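Local structure of leucine aminopeptidase 2 (Saccharomyces cerevisiae, 2XQ0) at residues V559-F564 / V592-R597. The protein acts as a zinc-dependent aminopeptidase that preferentially cleaves di- and tripeptides and also has low epoxide hydrolase activity in vitro. Numbering follows the deposited sequence.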
ATOM      1  N   VAL A 559      -5.221 -18.022   0.637  1.00 39.01           N
ATOM      2  CA  VAL A 559      -6.093 -19.154   0.369  1.00 32.83           C
ATOM      3  C   VAL A 559      -6.842 -19.544   1.638  1.00 40.88           C
ATOM      4  O   VAL A 559      -8.037 -19.829   1.607  1.00 47.29           O
ATOM      5  CB  VAL A 559      -5.310 -20.385  -0.103  1.00 36.36           C
ATOM      6  CG1 VAL A 559      -6.237 -21.602  -0.116  1.00 33.89           C
ATOM      7  CG2 VAL A 559      -4.680 -20.143  -1.490  1.00 33.45           C
ATOM      8  N   VAL A 560      -6.124 -19.571   2.753  1.00 39.86           N
ATOM      9  CA  VAL A 560      -6.737 -19.880   4.035  1.00 45.51           C
ATOM     10  C   VAL A 560      -7.918 -18.949   4.300  1.00 41.02           C
ATOM     11  O   VAL A 560      -8.966 -19.393   4.764  1.00 45.07           O
ATOM     12  CB  VAL A 560      -5.714 -19.796   5.184  1.00 42.60           C
ATOM     13  CG1 VAL A 560      -6.423 -19.725   6.526  1.00 39.89           C
ATOM     14  CG2 VAL A 560      -4.756 -20.986   5.124  1.00 43.80           C
ATOM     15  N   PHE A 561      -7.760 -17.668   3.975  1.00 41.85           N
ATOM     16  CA  PHE A 561      -8.833 -16.706   4.196  1.00 38.80           C
ATOM     17  C   PHE A 561     -10.048 -17.054   3.369  1.00 37.41           C
ATOM     18  O   PHE A 561     -11.162 -17.053   3.879  1.00 38.52           O
ATOM     19  CB  PHE A 561      -8.409 -15.280   3.863  1.00 39.55           C
ATOM     20  CG  PHE A 561      -9.555 -14.306   3.866  1.00 40.99           C
ATOM     21  CD1 PHE A 561      -9.942 -13.678   5.038  1.00 41.12           C
ATOM     22  CD2 PHE A 561     -10.270 -14.049   2.708  1.00 51.06           C
ATOM     23  CE1 PHE A 561     -11.009 -12.796   5.055  1.00 45.40           C
ATOM     24  CE2 PHE A 561     -11.337 -13.168   2.712  1.00 55.57           C
ATOM     25  CZ  PHE A 561     -11.708 -12.537   3.894  1.00 49.68           C
ATOM     26  N   LYS A 562      -9.828 -17.333   2.083  1.00 42.14           N
ATOM     27  CA  LYS A 562     -10.900 -17.727   1.180  1.00 41.05           C
ATOM     28  C   LYS A 562     -11.586 -18.998   1.661  1.00 41.30           C
ATOM     29  O   LYS A 562     -12.809 -19.099   1.627  1.00 43.87           O
ATOM     30  CB  LYS A 562     -10.353 -17.936  -0.226  1.00 45.35           C
ATOM     31  CG  LYS A 562      -9.877 -16.660  -0.879  1.00 48.52           C
ATOM     32  CD  LYS A 562     -11.035 -15.706  -1.064  1.00 46.33           C
ATOM     33  CE  LYS A 562     -10.566 -14.411  -1.685  1.00 44.21           C
ATOM     34  NZ  LYS A 562     -11.655 -13.423  -1.773  1.00 46.94           N
ATOM     35  N   MET A 563     -10.790 -19.968   2.103  1.00 43.07           N
ATOM     36  CA  MET A 563     -11.330 -21.203   2.673  1.00 48.29           C
ATOM     37  C   MET A 563     -12.284 -20.879   3.806  1.00 46.58           C
ATOM     38  O   MET A 563     -13.383 -21.405   3.874  1.00 41.55           O
ATOM     39  CB  MET A 563     -10.215 -22.109   3.208  1.00 56.52           C
ATOM     40  CG  MET A 563     -10.736 -23.252   4.078  1.00 65.12           C
ATOM     41  SD  MET A 563      -9.485 -24.053   5.096  1.00 56.59           S
ATOM     42  CE  MET A 563      -9.020 -22.722   6.193  1.00 50.76           C
ATOM     43  N   PHE A 564     -11.856 -20.005   4.707  1.00 49.08           N
ATOM     44  CA  PHE A 564     -12.737 -19.595   5.795  1.00 53.75           C
ATOM     45  C   PHE A 564     -14.014 -18.946   5.262  1.00 52.82           C
ATOM     46  O   PHE A 564     -15.117 -19.259   5.722  1.00 50.90           O
ATOM     47  CB  PHE A 564     -12.006 -18.672   6.763  1.00 54.19           C
ATOM     48  CG  PHE A 564     -11.217 -19.403   7.805  1.00 56.28           C
ATOM     49  CD1 PHE A 564     -11.846 -20.274   8.680  1.00 65.53           C
ATOM     50  CD2 PHE A 564      -9.855 -19.213   7.926  1.00 47.32           C
ATOM     51  CE1 PHE A 564     -11.127 -20.946   9.648  1.00 64.52           C
ATOM     52  CE2 PHE A 564      -9.131 -19.883   8.904  1.00 46.93           C
ATOM     53  CZ  PHE A 564      -9.764 -20.745   9.759  1.00 56.24           C
ATOM     54  N   VAL A 592      -8.439  -9.161   8.195  1.00 57.36           N
ATOM     55  CA  VAL A 592      -9.089  -8.831   9.459  1.00 53.48           C
ATOM     56  C   VAL A 592     -10.469  -8.182   9.301  1.00 56.61           C
ATOM     57  O   VAL A 592     -11.445  -8.659   9.889  1.00 59.67           O
ATOM     58  CB  VAL A 592      -8.175  -7.935  10.322  1.00 45.86           C
ATOM     59  CG1 VAL A 592      -8.919  -7.383  11.536  1.00 48.22           C
ATOM     60  CG2 VAL A 592      -6.934  -8.710  10.751  1.00 58.30           C
ATOM     61  N   ARG A 593     -10.554  -7.107   8.516  1.00 53.65           N
ATOM     62  CA  ARG A 593     -11.825  -6.402   8.320  1.00 58.20           C
ATOM     63  C   ARG A 593     -12.904  -7.314   7.736  1.00 61.01           C
ATOM     64  O   ARG A 593     -13.992  -7.449   8.303  1.00 60.14           O
ATOM     65  CB  ARG A 593     -11.651  -5.184   7.414  1.00 61.48           C
ATOM     66  CG  ARG A 593     -10.906  -4.033   8.032  1.00 70.09           C
ATOM     67  CD  ARG A 593     -10.942  -2.826   7.114  1.00 72.33           C
ATOM     68  NE  ARG A 593     -12.268  -2.219   7.076  1.00 73.74           N
ATOM     69  CZ  ARG A 593     -12.530  -1.035   6.530  1.00 74.60           C
ATOM     70  NH1 ARG A 593     -11.551  -0.328   5.972  1.00 72.54           N
ATOM     71  NH2 ARG A 593     -13.771  -0.554   6.552  1.00 69.95           N
ATOM     72  N   PRO A 594     -12.614  -7.932   6.583  1.00 48.87           N
ATOM     73  CA  PRO A 594     -13.608  -8.822   5.987  1.00 48.32           C
ATOM     74  C   PRO A 594     -13.885 -10.016   6.891  1.00 58.56           C
ATOM     75  O   PRO A 594     -15.013 -10.499   6.934  1.00 69.10           O
ATOM     76  CB  PRO A 594     -12.924  -9.308   4.699  1.00 58.49           C
ATOM     77  CG  PRO A 594     -11.843  -8.311   4.424  1.00 57.43           C
ATOM     78  CD  PRO A 594     -11.390  -7.826   5.766  1.00 48.47           C
ATOM     79  N   GLY A 595     -12.860 -10.495   7.591  1.00 53.17           N
ATOM     80  CA  GLY A 595     -13.002 -11.655   8.454  1.00 53.10           C
ATOM     81  C   GLY A 595     -14.023 -11.416   9.552  1.00 61.56           C
ATOM     82  O   GLY A 595     -14.879 -12.266   9.835  1.00 59.41           O
ATOM     83  N   TYR A 596     -13.929 -10.245  10.169  1.00 56.94           N
ATOM     84  CA  TYR A 596     -14.879  -9.843  11.188  1.00 57.02           C
ATOM     85  C   TYR A 596     -16.279  -9.623  10.618  1.00 62.38           C
ATOM     86  O   TYR A 596     -17.273  -9.904  11.288  1.00 66.98           O
ATOM     87  CB  TYR A 596     -14.369  -8.614  11.959  1.00 56.70           C
ATOM     88  CG  TYR A 596     -13.469  -8.993  13.108  1.00 58.03           C
ATOM     89  CD1 TYR A 596     -13.996  -9.491  14.292  1.00 63.52           C
ATOM     90  CD2 TYR A 596     -12.089  -8.872  13.005  1.00 54.33           C
ATOM     91  CE1 TYR A 596     -13.176  -9.851  15.347  1.00 66.40           C
ATOM     92  CE2 TYR A 596     -11.265  -9.225  14.055  1.00 54.26           C
ATOM     93  CZ  TYR A 596     -11.805  -9.716  15.220  1.00 64.01           C
ATOM     94  OH  TYR A 596     -10.969 -10.068  16.262  1.00 68.13           O
ATOM     95  N   ARG A 597     -16.363  -9.142   9.380  1.00 67.17           N
ATOM     96  CA  ARG A 597     -17.666  -8.981   8.743  1.00 74.11           C
ATOM     97  C   ARG A 597     -18.284 -10.344   8.499  1.00 73.59           C
ATOM     98  O   ARG A 597     -19.472 -10.550   8.740  1.00 64.96           O
ATOM     99  CB  ARG A 597     -17.566  -8.200   7.434  1.00 76.96           C
ATOM    100  CG  ARG A 597     -17.269  -6.713   7.612  1.00 81.11           C
ATOM    101  CD  ARG A 597     -17.681  -5.959   6.362  1.00 84.40           C
ATOM    102  NE  ARG A 597     -17.209  -4.580   6.359  1.00 88.83           N
ATOM    103  CZ  ARG A 597     -17.451  -3.716   5.378  1.00 94.83           C
ATOM    104  NH1 ARG A 597     -18.163  -4.089   4.322  1.00 97.30           N
ATOM    105  NH2 ARG A 597     -16.982  -2.478   5.450  1.00 96.22           N
TER
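Phe-561 spans the gap between helices 557-569 and 589-600 and meets the side chain of Pro-594 and the backbone of Gly-595. The far end of its ring makes the contact: CZ lies 3.5 Å from CB of Pro-594, and CE1 stands 4.0 Å from the same carbon. That CB sits oblique to the phenyl ring, and the two side chains cross at about a right angle. Beside it, the ring turns its edge to Gly-595, whose N lies close to the ring plane, 3.9 Å from CE1. No hydrogen bond links the two segments, and the pairing rests on van der Waals packing of one aromatic ring against a proline and bare glycine backbone.

The CB of Phe-561 points toward helix 589-600, and with CG anti to the backbone N (chi1 171°) the ring continues across to it. The CA atoms of Phe-561 and Gly-595, the nearest pair across the two segments, are 7.8 Å apart, and Gly-595 has no side chain to stand between the phenyl edge and the backbone. Pro-594 lacks an N-H for the preceding turn, and helix 589-600 is kinked there; hydrogen bonding resumes with Tyr-596 N to Val-592 O at 3.0 Å.

The contact joins two helices of the helical C-terminal domain characteristic of the leukotriene A4 hydrolase branch of the M1 family. The side chain of Pro-594 is about 11 Å from the bound bestatin, so the pair lies outside the inhibitor's contact shell. Neighbouring helices pack around it: Trp-582 of helix 576-582 also touches Phe-561, Val-592 and Tyr-596 pack on helix 620-629, and helix 508-519 borders helix 557-569 through Val-559 and Lys-562.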